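Local coordinates for putative DNA protection protein (Streptomyces coelicolor, PDB 4CYB) that binds ferric iron between neighbouring subunits of a twelve-subunit particle and, as a Dps protein of the ferritin family, probably oxidises iron, at residues D34-H39 with E70-V75; G105-E108 with S114-L117; A132-Q135 with G141-D144. One frame throughout, in Å; residues are numbered along the deposited sequence.

Interaction 1: D34-H39 with E70-V75; sequences DTRILH and ELIDTV. With FE (Fe (III) ion), chain B.
Ile72, on helix 54-81, meets Thr35, Arg36 and His39 of helix 18-48, and shows how the branches of a single residue can serve several neighbours. At CB the chain forks. Its CG2 methyl, anti to the backbone N, lies against the aliphatic part of Arg36, 3.9 Å from CD. The other branch starts with CG1, anti to the carbonyl carbon (chi1 -72°), and passes Thr35 CG2 at only 3.5 Å, closer than carbons normally pack; here the two side chains run antiparallel alongside each other. CD1 ends the branch, 3.7 Å from His39 CB and 3.9 Å from Thr35 O, and approaches the imidazole obliquely.

This is the first helical hairpin of the ferritin-like four-helix bundle: the short segment axes come within 9.7 Å and run nearly antiparallel, at 159°. The polar ends look elsewhere, Thr35 OG1 bonding to Val31 O, His39 ND1 to Ala65 O, and Arg36 NH2 pairing with Asp40 of the second subunit.

One residue beyond Ile72, Asp73 grips the ferric ion with both oxygens, OD1 at 2.6 Å and OD2 at 2.5 Å. Three waters, Glu77 and His46 of the second subunit share the iron, making the intersubunit site characteristic of Dps proteins, while Lys43 and Trp47 of that subunit also hold Asp73 OD1.

Interaction 2: G105-E108 with S114-L117; sequences GVEE and SRLL
Glu107 and Arg115 join a short, weakly bonded strand to the helix that follows it through a salt bridge, and the pair illustrates how one carboxylate oxygen can take two donors of the same guanidinium. The helical side, read in sequence order, begins with Ser114, whose side chain stays clear of the strand segment: its OG is hydrogen-bonded to Pro110 O and to His172 NE2 of the fourth subunit.

Arg115 makes the crossing. Its CG stands anti to the backbone N, the chain runs straight on to CD, and a bend at chi3 then turns NE toward the carboxylate. NE donates to Glu107 OE2 over 3.0 Å along a nearly straight N-H line (166°), and NH2 adds a weak second bond of 3.4 Å to the same OE2. That oxygen lies at the guanidinium edge, practically in its plane. On the acid's side the NE approach is syn and tilted 25° out of the carboxylate plane, and the two flat groups are turned 48° against each other; the bridge is therefore forked on one oxygen and not a flat two-oxygen pairing. The other oxygen, OE1, is hydrogen-bonded to Tyr45 OH of helix 18-48, so the carboxylate is held from both oxygens and its rotation is probably fixed.

Leu116 and Leu117 then turn to the helices: the first packs on Tyr42 and Tyr45, the second on Val161 and Ala162. On the strand side, Val106 pairs in an antiparallel ladder with a strand of the second subunit, and Glu108 is at the N-cap of helix 109-136, the third long helix of the ferritin-like four-helix bundle.

Interaction 3: A132-Q135 with G141-D144; sequences ARTQ and GTND
Asn143 and Thr142 face Gln135 and Thr134 where helices 109-136 and 140-164 meet at the turn of the second helical hairpin in the ferritin-like bundle. The nearest approach is that of Gln135 OE1, 3.3 Å from Asn143 CG and 3.5 Å from Asn143 CB, with the two amide planes 64° apart. Gln135 begins anti to its own backbone nitrogen (chi1 -177°) and bends at chi2, which brings its amide over to Asn143. Beside this polar pair, the methyls Thr134 CG2 and Thr142 CG2 touch at 4.0 Å, their side chains crossing at about a right angle, and Thr134 OG1 lies 3.9 Å from the backbone N of Asn143. With an alanine at Asn143, the amide of Gln135 would probably be left without its flat neighbour, opening a gap between the helix ends.

Farther out, the polar tips are fixed by residues of the same helix, of the turn and of helix 54-81. Thr134 OG1 is hydrogen-bonded to Ala130 O within its own helix, and Gln135 NE2 to Asp140 OD1, so the glutamine also ties the two helix ends together. Thr142 OG1 has two hydrogen-bonding partners, Asp139 OD2 and Arg78 NE of helix 54-81.

How the interactions relate
From the N terminus, helices 18-48 and 54-81 form the first hairpin, which interaction 1 ties at one level, near the centre of the chain. After helix 90-96, interaction 2 closes a very short span, linking the strand at 106-107 to the start of helix 109-136. Interaction 3 then joins the far end of that helix to helix 140-164, closing the second hairpin. The three follow in series, neither nested nor crossed. Interactions 2 and 3 share helix 109-136, yet their centres are about 32 Å apart, on opposite sides of the chain's centre. Interactions 1 and 2 meet where Leu38 CD1 packs 3.8 Å from Leu116 CD2, and both reach the second subunit.

Interaction 1: D34-H39 with E70-V75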
ATOM      1  N   ASP J  34      10.972  30.156  16.575  1.00 20.49           N
ATOM      2  CA  ASP J  34      12.285  29.705  16.147  1.00 20.32           C
ATOM      3  C   ASP J  34      12.238  28.519  15.140  1.00 20.34           C
ATOM      4  O   ASP J  34      13.020  28.465  14.169  1.00 20.60           O
ATOM      5  CB  ASP J  34      13.155  29.328  17.340  1.00 23.45           C
ATOM      6  CG  ASP J  34      13.423  30.536  18.313  1.00 28.16           C
ATOM      7  OD1 ASP J  34      13.448  31.708  17.863  1.00 25.83           O
ATOM      8  OD2 ASP J  34      13.580  30.281  19.538  1.00 27.58           O
ATOM      9  N   THR J  35      11.300  27.625  15.373  1.00 19.46           N
ATOM     10  CA  THR J  35      11.150  26.451  14.536  1.00 20.11           C
ATOM     11  C   THR J  35      10.579  26.868  13.166  1.00 20.22           C
ATOM     12  O   THR J  35      10.972  26.298  12.138  1.00 21.13           O
ATOM     13  CB  THR J  35      10.209  25.427  15.181  1.00 20.25           C
ATOM     14  OG1 THR J  35      10.773  24.964  16.417  1.00 22.97           O
ATOM     15  CG2 THR J  35      10.038  24.187  14.237  1.00 22.11           C
ATOM     16  N   ARG J  36       9.662  27.817  13.143  1.00 19.09           N
ATOM     17  CA  ARG J  36       9.265  28.418  11.830  1.00 19.51           C
ATOM     18  C   ARG J  36      10.444  28.944  10.998  1.00 23.61           C
ATOM     19  O   ARG J  36      10.558  28.653   9.792  1.00 19.48           O
ATOM     20  CB  ARG J  36       8.203  29.501  11.988  1.00 21.72           C
ATOM     21  CG  ARG J  36       6.891  29.002  12.559  1.00 22.06           C
ATOM     22  CD  ARG J  36       6.000  28.582  11.408  1.00 21.66           C
ATOM     23  NE  ARG J  36       5.690  29.669  10.484  1.00 22.95           N
ATOM     24  CZ  ARG J  36       4.724  30.562  10.711  1.00 25.45           C
ATOM     25  NH1 ARG J  36       4.019  30.503  11.847  1.00 24.19           N
ATOM     26  NH2 ARG J  36       4.508  31.549   9.838  1.00 23.87           N
ATOM     27  N   ILE J  37      11.395  29.652  11.647  1.00 19.71           N
ATOM     28  CA  ILE J  37      12.556  30.148  10.887  1.00 18.36           C
ATOM     29  C   ILE J  37      13.426  28.949  10.427  1.00 18.67           C
ATOM     30  O   ILE J  37      13.929  28.939   9.320  1.00 21.21           O
ATOM     31  CB  ILE J  37      13.424  31.079  11.802  1.00 18.25           C
ATOM     32  CG1 ILE J  37      12.542  32.238  12.297  1.00 19.81           C
ATOM     33  CG2 ILE J  37      14.679  31.548  11.056  1.00 19.16           C
ATOM     34  CD1 ILE J  37      12.033  33.109  11.160  1.00 20.84           C
ATOM     35  N   LEU J  38      13.585  27.950  11.283  1.00 18.74           N
ATOM     36  CA  LEU J  38      14.443  26.807  10.995  1.00 19.48           C
ATOM     37  C   LEU J  38      13.853  25.973   9.846  1.00 19.96           C
ATOM     38  O   LEU J  38      14.585  25.578   8.938  1.00 19.98           O
ATOM     39  CB  LEU J  38      14.671  25.951  12.249  1.00 19.76           C
ATOM     40  CG  LEU J  38      15.554  24.729  11.963  1.00 20.88           C
ATOM     41  CD1 LEU J  38      16.856  25.141  11.261  1.00 21.39           C
ATOM     42  CD2 LEU J  38      15.851  24.030  13.312  1.00 20.75           C
ATOM     43  N   HIS J  39      12.527  25.841   9.831  1.00 17.67           N
ATOM     44  CA  HIS J  39      11.887  25.135   8.688  1.00 20.35           C
ATOM     45  C   HIS J  39      12.244  25.865   7.388  1.00 20.91           C
ATOM     46  O   HIS J  39      12.621  25.269   6.378  1.00 18.82           O
ATOM     47  CB  HIS J  39      10.351  25.109   8.863  1.00 18.51           C
ATOM     48  CG  HIS J  39       9.648  24.689   7.583  1.00 18.17           C
ATOM     49  ND1 HIS J  39       9.545  23.381   7.190  1.00 21.15           N
ATOM     50  CD2 HIS J  39       9.183  25.447   6.555  1.00 18.97           C
ATOM     51  CE1 HIS J  39       8.941  23.333   5.954  1.00 17.76           C
ATOM     52  NE2 HIS J  39       8.712  24.583   5.579  1.00 21.46           N
ATOM     53  N   GLU J  70       6.244  19.140  10.732  1.00 19.76           N
ATOM     54  CA  GLU J  70       5.373  18.356  11.589  1.00 20.55           C
ATOM     55  C   GLU J  70       5.513  18.853  13.074  1.00 19.92           C
ATOM     56  O   GLU J  70       4.511  18.964  13.791  1.00 20.09           O
ATOM     57  CB  GLU J  70       5.621  16.828  11.468  1.00 27.47           C
ATOM     58  CG  GLU J  70       4.922  16.129  12.664  1.00 42.74           C
ATOM     59  CD  GLU J  70       4.818  14.590  12.688  1.00 53.86           C
ATOM     60  OE1 GLU J  70       5.722  13.881  12.181  1.00 63.54           O
ATOM     61  OE2 GLU J  70       3.802  14.089  13.256  1.00 56.98           O
ATOM     62  N   LEU J  71       6.727  19.168  13.491  1.00 20.69           N
ATOM     63  CA  LEU J  71       6.902  19.808  14.847  1.00 20.17           C
ATOM     64  C   LEU J  71       6.116  21.142  14.980  1.00 18.60           C
ATOM     65  O   LEU J  71       5.486  21.392  15.990  1.00 20.02           O
ATOM     66  CB  LEU J  71       8.371  20.076  15.149  1.00 22.01           C
ATOM     67  CG  LEU J  71       9.285  18.873  15.370  1.00 25.50           C
ATOM     68  CD1 LEU J  71      10.740  19.373  15.618  1.00 25.05           C
ATOM     69  CD2 LEU J  71       8.722  17.987  16.493  1.00 26.14           C
ATOM     70  N   ILE J  72       6.155  21.998  13.961  1.00 18.11           N
ATOM     71  CA  ILE J  72       5.417  23.265  13.975  1.00 19.03           C
ATOM     72  C   ILE J  72       3.931  22.976  14.230  1.00 20.95           C
ATOM     73  O   ILE J  72       3.306  23.603  15.088  1.00 18.78           O
ATOM     74  CB  ILE J  72       5.590  24.041  12.630  1.00 19.26           C
ATOM     75  CG1 ILE J  72       7.014  24.613  12.558  1.00 20.27           C
ATOM     76  CG2 ILE J  72       4.496  25.105  12.393  1.00 16.82           C
ATOM     77  CD1 ILE J  72       7.473  24.916  11.164  1.00 21.73           C
ATOM     78  N   ASP J  73       3.346  22.065  13.439  1.00 21.23           N
ATOM     79  CA  ASP J  73       1.920  21.752  13.589  1.00 21.87           C
ATOM     80  C   ASP J  73       1.603  21.193  14.973  1.00 19.93           C
ATOM     81  O   ASP J  73       0.600  21.605  15.596  1.00 19.98           O
ATOM     82  CB  ASP J  73       1.471  20.796  12.483  1.00 21.22           C
ATOM     83  CG  ASP J  73      -0.019  20.517  12.541  1.00 23.52           C
ATOM     84  OD1 ASP J  73      -0.814  21.377  12.091  1.00 22.31           O
ATOM     85  OD2 ASP J  73      -0.403  19.410  13.002  1.00 24.55           O
ATOM     86  N   THR J  74       2.459  20.326  15.486  1.00 19.54           N
ATOM     87  CA  THR J  74       2.188  19.669  16.760  1.00 20.74           C
ATOM     88  C   THR J  74       2.297  20.720  17.911  1.00 20.17           C
ATOM     89  O   THR J  74       1.485  20.750  18.849  1.00 20.29           O
ATOM     90  CB  THR J  74       3.167  18.520  17.012  1.00 22.38           C
ATOM     91  OG1 THR J  74       3.026  17.502  15.979  1.00 24.64           O
ATOM     92  CG2 THR J  74       2.894  17.870  18.456  1.00 23.01           C
ATOM     93  N   VAL J  75       3.300  21.573  17.825  1.00 19.36           N
ATOM     94  CA  VAL J  75       3.455  22.637  18.849  1.00 18.61           C
ATOM     95  C   VAL J  75       2.347  23.678  18.796  1.00 20.15           C
ATOM     96  O   VAL J  75       1.836  24.059  19.850  1.00 21.28           O
ATOM     97  CB  VAL J  75       4.864  23.294  18.704  1.00 20.47           C
ATOM     98  CG1 VAL J  75       5.070  24.527  19.615  1.00 24.43           C
ATOM     99  CG2 VAL J  75       5.913  22.263  19.043  1.00 22.51           C
TER
HETATM  100 FE    FE B1201      -2.714  19.601  12.167  0.50 14.85          FE
HETATM  101  O   HOH W   1      -1.750  19.289  10.021  1.00 23.42           O
HETATM  102  O   HOH W   2      -4.481  18.265  11.461  1.00 33.10           O
HETATM  103  O   HOH W   3      -2.267  17.349  12.797  1.00 29.87           O

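Interaction 2: G105-E108 with S114-L117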
ATOM      1  N   GLY J 105      20.783  36.204  -0.391  1.00 22.79           N
ATOM      2  CA  GLY J 105      21.369  35.436  -1.505  1.00 25.61           C
ATOM      3  C   GLY J 105      21.916  34.068  -1.092  1.00 26.56           C
ATOM      4  O   GLY J 105      21.475  33.455  -0.082  1.00 27.01           O
ATOM      5  N   VAL J 106      22.839  33.564  -1.900  1.00 24.64           N
ATOM      6  CA  VAL J 106      23.377  32.194  -1.723  1.00 25.18           C
ATOM      7  C   VAL J 106      24.699  32.254  -0.981  1.00 26.58           C
ATOM      8  O   VAL J 106      25.634  32.917  -1.451  1.00 27.78           O
ATOM      9  CB  VAL J 106      23.598  31.519  -3.089  1.00 24.41           C
ATOM     10  CG1 VAL J 106      24.055  30.061  -2.935  1.00 25.08           C
ATOM     11  CG2 VAL J 106      22.335  31.583  -3.935  1.00 23.89           C
ATOM     12  N   GLU J 107      24.761  31.628   0.203  1.00 26.27           N
ATOM     13  CA  GLU J 107      26.019  31.497   0.984  1.00 26.56           C
ATOM     14  C   GLU J 107      26.854  30.324   0.519  1.00 28.43           C
ATOM     15  O   GLU J 107      26.372  29.471  -0.244  1.00 26.58           O
ATOM     16  CB  GLU J 107      25.675  31.248   2.476  1.00 27.52           C
ATOM     17  CG  GLU J 107      24.958  32.405   3.205  1.00 29.73           C
ATOM     18  CD  GLU J 107      24.070  31.879   4.354  1.00 33.96           C
ATOM     19  OE1 GLU J 107      22.903  31.464   4.110  1.00 27.34           O
ATOM     20  OE2 GLU J 107      24.530  31.839   5.513  1.00 31.08           O
ATOM     21  N   GLU J 108      28.122  30.235   0.982  1.00 25.08           N
ATOM     22  CA  GLU J 108      28.893  28.987   0.798  1.00 25.91           C
ATOM     23  C   GLU J 108      28.215  27.794   1.494  1.00 23.89           C
ATOM     24  O   GLU J 108      27.584  27.983   2.528  1.00 23.24           O
ATOM     25  CB  GLU J 108      30.313  29.141   1.409  1.00 29.85           C
ATOM     26  CG  GLU J 108      31.119  30.189   0.679  1.00 35.39           C
ATOM     27  CD  GLU J 108      32.612  30.126   0.977  1.00 49.76           C
ATOM     28  OE1 GLU J 108      33.009  29.662   2.076  1.00 49.00           O
ATOM     29  OE2 GLU J 108      33.388  30.545   0.085  1.00 57.04           O
ATOM     30  N   SER J 114      26.568  25.442   8.856  1.00 22.04           N
ATOM     31  CA  SER J 114      26.851  26.083  10.178  1.00 22.74           C
ATOM     32  C   SER J 114      25.673  26.898  10.726  1.00 24.01           C
ATOM     33  O   SER J 114      25.425  26.869  11.946  1.00 23.86           O
ATOM     34  CB  SER J 114      28.068  26.995  10.044  1.00 24.61           C
ATOM     35  OG  SER J 114      29.190  26.156   9.891  1.00 27.70           O
ATOM     36  N   ARG J 115      24.980  27.640   9.854  1.00 22.44           N
ATOM     37  CA  ARG J 115      23.814  28.427  10.260  1.00 23.86           C
ATOM     38  C   ARG J 115      22.693  27.513  10.792  1.00 24.06           C
ATOM     39  O   ARG J 115      22.036  27.853  11.771  1.00 24.77           O
ATOM     40  CB  ARG J 115      23.299  29.290   9.091  1.00 21.72           C
ATOM     41  CG  ARG J 115      22.160  30.207   9.523  1.00 22.95           C
ATOM     42  CD  ARG J 115      21.829  31.198   8.383  1.00 23.91           C
ATOM     43  NE  ARG J 115      22.941  32.076   7.989  1.00 25.93           N
ATOM     44  CZ  ARG J 115      23.364  33.165   8.663  1.00 30.24           C
ATOM     45  NH1 ARG J 115      22.797  33.551   9.801  1.00 27.36           N
ATOM     46  NH2 ARG J 115      24.386  33.877   8.184  1.00 31.21           N
ATOM     47  N   LEU J 116      22.441  26.383  10.111  1.00 22.75           N
ATOM     48  CA  LEU J 116      21.491  25.378  10.593  1.00 20.97           C
ATOM     49  C   LEU J 116      21.904  24.898  11.982  1.00 21.77           C
ATOM     50  O   LEU J 116      21.066  24.863  12.885  1.00 22.27           O
ATOM     51  CB  LEU J 116      21.437  24.212   9.605  1.00 21.13           C
ATOM     52  CG  LEU J 116      20.787  24.506   8.221  1.00 21.37           C
ATOM     53  CD1 LEU J 116      20.972  23.226   7.387  1.00 20.47           C
ATOM     54  CD2 LEU J 116      19.309  24.835   8.333  1.00 21.06           C
ATOM     55  N   LEU J 117      23.212  24.598  12.189  1.00 22.34           N
ATOM     56  CA  LEU J 117      23.660  24.102  13.501  1.00 22.19           C
ATOM     57  C   LEU J 117      23.457  25.129  14.603  1.00 24.00           C
ATOM     58  O   LEU J 117      23.021  24.796  15.731  1.00 23.89           O
ATOM     59  CB  LEU J 117      25.125  23.681  13.474  1.00 22.32           C
ATOM     60  CG  LEU J 117      25.471  22.441  12.623  1.00 25.87           C
ATOM     61  CD1 LEU J 117      26.968  22.131  12.809  1.00 28.70           C
ATOM     62  CD2 LEU J 117      24.620  21.220  13.012  1.00 24.60           C
TER

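Interaction 3: A132-Q135 with G141-D144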
ATOM      1  N   ALA J 132      12.134  22.045  31.687  1.00 26.29           N
ATOM      2  CA  ALA J 132      12.243  22.084  33.164  1.00 25.80           C
ATOM      3  C   ALA J 132      11.143  22.967  33.782  1.00 26.28           C
ATOM      4  O   ALA J 132      10.503  22.575  34.764  1.00 29.55           O
ATOM      5  CB  ALA J 132      13.616  22.587  33.575  1.00 26.28           C
ATOM      6  N   ARG J 133      10.928  24.168  33.247  1.00 26.16           N
ATOM      7  CA  ARG J 133       9.980  25.120  33.848  1.00 27.38           C
ATOM      8  C   ARG J 133       8.540  24.713  33.680  1.00 30.90           C
ATOM      9  O   ARG J 133       7.766  24.816  34.613  1.00 28.61           O
ATOM     10  CB  ARG J 133      10.152  26.527  33.291  1.00 28.89           C
ATOM     11  CG  ARG J 133      11.518  27.153  33.444  1.00 36.12           C
ATOM     12  CD  ARG J 133      11.701  27.662  34.872  1.00 41.27           C
ATOM     13  NE  ARG J 133      12.234  26.605  35.743  1.00 48.33           N
ATOM     14  CZ  ARG J 133      13.469  26.089  35.659  1.00 51.82           C
ATOM     15  NH1 ARG J 133      14.320  26.513  34.736  1.00 57.64           N
ATOM     16  NH2 ARG J 133      13.859  25.134  36.496  1.00 52.27           N
ATOM     17  N   THR J 134       8.158  24.234  32.489  1.00 26.57           N
ATOM     18  CA  THR J 134       6.767  23.733  32.316  1.00 25.90           C
ATOM     19  C   THR J 134       6.515  22.509  33.191  1.00 26.68           C
ATOM     20  O   THR J 134       5.434  22.354  33.726  1.00 29.29           O
ATOM     21  CB  THR J 134       6.415  23.435  30.821  1.00 24.30           C
ATOM     22  OG1 THR J 134       7.315  22.450  30.322  1.00 26.35           O
ATOM     23  CG2 THR J 134       6.559  24.681  30.017  1.00 25.01           C
ATOM     24  N   GLN J 135       7.517  21.655  33.367  1.00 26.89           N
ATOM     25  CA  GLN J 135       7.355  20.526  34.277  1.00 29.53           C
ATOM     26  C   GLN J 135       7.117  21.004  35.737  1.00 31.99           C
ATOM     27  O   GLN J 135       6.241  20.494  36.446  1.00 28.12           O
ATOM     28  CB  GLN J 135       8.573  19.608  34.225  1.00 27.26           C
ATOM     29  CG  GLN J 135       8.478  18.339  35.087  1.00 33.36           C
ATOM     30  CD  GLN J 135       7.294  17.469  34.654  1.00 41.64           C
ATOM     31  OE1 GLN J 135       7.290  16.918  33.546  1.00 37.52           O
ATOM     32  NE2 GLN J 135       6.250  17.411  35.491  1.00 41.02           N
ATOM     33  N   GLY J 141       2.196  17.281  29.959  1.00 21.82           N
ATOM     34  CA  GLY J 141       2.007  17.005  28.510  1.00 24.03           C
ATOM     35  C   GLY J 141       2.919  17.902  27.685  1.00 25.05           C
ATOM     36  O   GLY J 141       3.533  17.464  26.724  1.00 24.89           O
ATOM     37  N   THR J 142       3.053  19.171  28.079  1.00 23.74           N
ATOM     38  CA  THR J 142       3.931  20.088  27.385  1.00 20.85           C
ATOM     39  C   THR J 142       5.386  19.675  27.560  1.00 22.54           C
ATOM     40  O   THR J 142       6.185  19.731  26.613  1.00 21.24           O
ATOM     41  CB  THR J 142       3.683  21.564  27.802  1.00 20.95           C
ATOM     42  OG1 THR J 142       2.382  21.935  27.363  1.00 22.28           O
ATOM     43  CG2 THR J 142       4.750  22.526  27.181  1.00 22.41           C
ATOM     44  N   ASN J 143       5.758  19.254  28.768  1.00 23.35           N
ATOM     45  CA  ASN J 143       7.112  18.808  28.945  1.00 22.37           C
ATOM     46  C   ASN J 143       7.437  17.608  28.019  1.00 23.58           C
ATOM     47  O   ASN J 143       8.499  17.559  27.408  1.00 23.11           O
ATOM     48  CB  ASN J 143       7.338  18.419  30.425  1.00 22.96           C
ATOM     49  CG  ASN J 143       8.682  17.702  30.635  1.00 24.39           C
ATOM     50  OD1 ASN J 143       9.718  18.327  30.995  1.00 27.17           O
ATOM     51  ND2 ASN J 143       8.690  16.419  30.425  1.00 22.88           N
ATOM     52  N   ASP J 144       6.498  16.671  27.924  1.00 21.73           N
ATOM     53  CA  ASP J 144       6.706  15.463  27.113  1.00 23.69           C
ATOM     54  C   ASP J 144       6.872  15.820  25.638  1.00 23.56           C
ATOM     55  O   ASP J 144       7.771  15.271  24.985  1.00 24.12           O
ATOM     56  CB  ASP J 144       5.550  14.477  27.298  1.00 22.66           C
ATOM     57  CG  ASP J 144       5.742  13.208  26.451  1.00 27.46           C
ATOM     58  OD1 ASP J 144       6.619  12.383  26.805  1.00 28.92           O
ATOM     59  OD2 ASP J 144       5.068  13.079  25.406  1.00 28.90           O
TER